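Side-chain contact in LYND (Lyngbya aestuarii, PDB 4V1T), which probably acts as an ATP-dependent YcaO cyclodehydratase, converting residues of a precursor peptide into heterocycles: residues Q49-L52 / E53-V56. Sequence-based numbering, arbitrary orientation.
Sequences QYTL and EQIV
At the N-terminus of helix 52-58, the extended side chain of Q54, its CG beside the backbone N (chi1 -72°), reaches back along the chain to T51, the N-cap residue, and Q54 OE1 accepts two hydrogen bonds. The hydroxyl T51 OG1 donates from 2.9 Å, nearly in line with the C=O bond, whereas the backbone T51 N, 3.0 Å from Q54 OE1, approaches from above the carbonyl plane, with a bent N-H angle of 147°. With OG1 beside its own backbone N (chi1 -58°), T51 presents both donors to one oxygen. The Q54 side chain takes the N-H of the N-cap residue, as in one arm of a capping box, but T51 OG1 makes no capping bond, so the box is incomplete. The backbone bonds I55 N to T51 O, 3.1 Å, and V56 N to L52 O, 2.9 Å, carry the first turn; alongside, I55 CG1 packs 3.6 Å from Y50 CB, while Q54 CB lies at the edge of the Y50 ring. Replacing Q54 by an alanine removes the carbonyl oxygen and is likely to leave T51 N and T51 OG1 without their shared acceptor. One oxygen satisfying two donors of buried T51 ties strand 50-51, which pairs with strand 6-9, to the helix's first turn in what is probably a winged helix-turn-helix domain.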
loop_
_atom_site.group_PDB
_atom_site.type_symbol
_atom_site.label_atom_id
_atom_site.label_comp_id
_atom_site.label_asym_id
_atom_site.label_seq_id
_atom_site.Cartn_x
_atom_site.Cartn_y
_atom_site.Cartn_z
ATOM N N GLN B 49 37.180 15.283 22.275
ATOM C CA GLN B 49 38.138 16.178 22.935
ATOM C C GLN B 49 39.534 15.559 23.048
ATOM O O GLN B 49 40.434 16.174 23.615
ATOM C CB GLN B 49 37.660 16.555 24.347
ATOM C CG GLN B 49 36.200 16.970 24.469
ATOM C CD GLN B 49 35.798 17.255 25.910
ATOM O OE1 GLN B 49 36.123 16.495 26.824
ATOM N NE2 GLN B 49 35.083 18.353 26.117
ATOM N N TYR B 50 39.716 14.354 22.510
ATOM C CA TYR B 50 40.943 13.585 22.757
ATOM C C TYR B 50 41.564 12.991 21.501
ATOM O O TYR B 50 40.871 12.464 20.629
ATOM C CB TYR B 50 40.658 12.445 23.733
ATOM C CG TYR B 50 40.199 12.884 25.105
ATOM C CD1 TYR B 50 38.858 13.140 25.364
ATOM C CD2 TYR B 50 41.104 13.029 26.143
ATOM C CE1 TYR B 50 38.436 13.532 26.618
ATOM C CE2 TYR B 50 40.694 13.422 27.397
ATOM C CZ TYR B 50 39.359 13.671 27.628
ATOM O OH TYR B 50 38.944 14.060 28.875
ATOM N N THR B 51 42.887 13.095 21.430
ATOM C CA THR B 51 43.702 12.355 20.477
ATOM C C THR B 51 44.047 11.013 21.124
ATOM O O THR B 51 43.889 10.852 22.338
ATOM C CB THR B 51 44.993 13.127 20.130
ATOM O OG1 THR B 51 44.652 14.412 19.598
ATOM C CG2 THR B 51 45.837 12.399 19.103
ATOM N N LEU B 52 44.494 10.048 20.323
ATOM C CA LEU B 52 44.973 8.773 20.844
ATOM C C LEU B 52 46.017 8.991 21.931
ATOM O O LEU B 52 45.924 8.423 23.014
ATOM C CB LEU B 52 45.567 7.921 19.719
ATOM C CG LEU B 52 46.150 6.561 20.140
ATOM C CD1 LEU B 52 45.049 5.638 20.637
ATOM C CD2 LEU B 52 46.904 5.917 18.989
ATOM N N GLU B 53 47.001 9.825 21.634
ATOM C CA GLU B 53 48.062 10.140 22.579
ATOM C C GLU B 53 47.474 10.517 23.934
ATOM O O GLU B 53 47.912 10.033 24.975
ATOM C CB GLU B 53 48.933 11.275 22.035
ATOM C CG GLU B 53 49.612 10.950 20.712
ATOM C CD GLU B 53 50.312 12.147 20.109
ATOM O OE1 GLU B 53 50.141 13.265 20.634
ATOM O OE2 GLU B 53 51.032 11.967 19.104
ATOM N N GLN B 54 46.450 11.363 23.908
ATOM C CA GLN B 54 45.846 11.873 25.131
ATOM C C GLN B 54 45.084 10.801 25.907
ATOM O O GLN B 54 45.084 10.805 27.133
ATOM C CB GLN B 54 44.917 13.038 24.801
ATOM C CG GLN B 54 45.655 14.303 24.395
ATOM C CD GLN B 54 44.789 15.226 23.570
ATOM O OE1 GLN B 54 44.816 15.175 22.345
ATOM N NE2 GLN B 54 43.995 16.055 24.236
ATOM N N ILE B 55 44.434 9.893 25.188
ATOM C CA ILE B 55 43.680 8.808 25.809
ATOM C C ILE B 55 44.620 7.805 26.472
ATOM O O ILE B 55 44.323 7.292 27.551
ATOM C CB ILE B 55 42.803 8.062 24.783
ATOM C CG1 ILE B 55 41.757 9.014 24.182
ATOM C CG2 ILE B 55 42.095 6.868 25.433
ATOM C CD1 ILE B 55 41.138 8.517 22.895
ATOM N N VAL B 56 45.745 7.530 25.819
ATOM C CA VAL B 56 46.716 6.567 26.328
ATOM C C VAL B 56 47.306 7.025 27.666
ATOM O O VAL B 56 47.566 6.201 28.551
ATOM C CB VAL B 56 47.859 6.328 25.311
ATOM C CG1 VAL B 56 48.955 5.447 25.907
ATOM C CG2 VAL B 56 47.313 5.686 24.044
#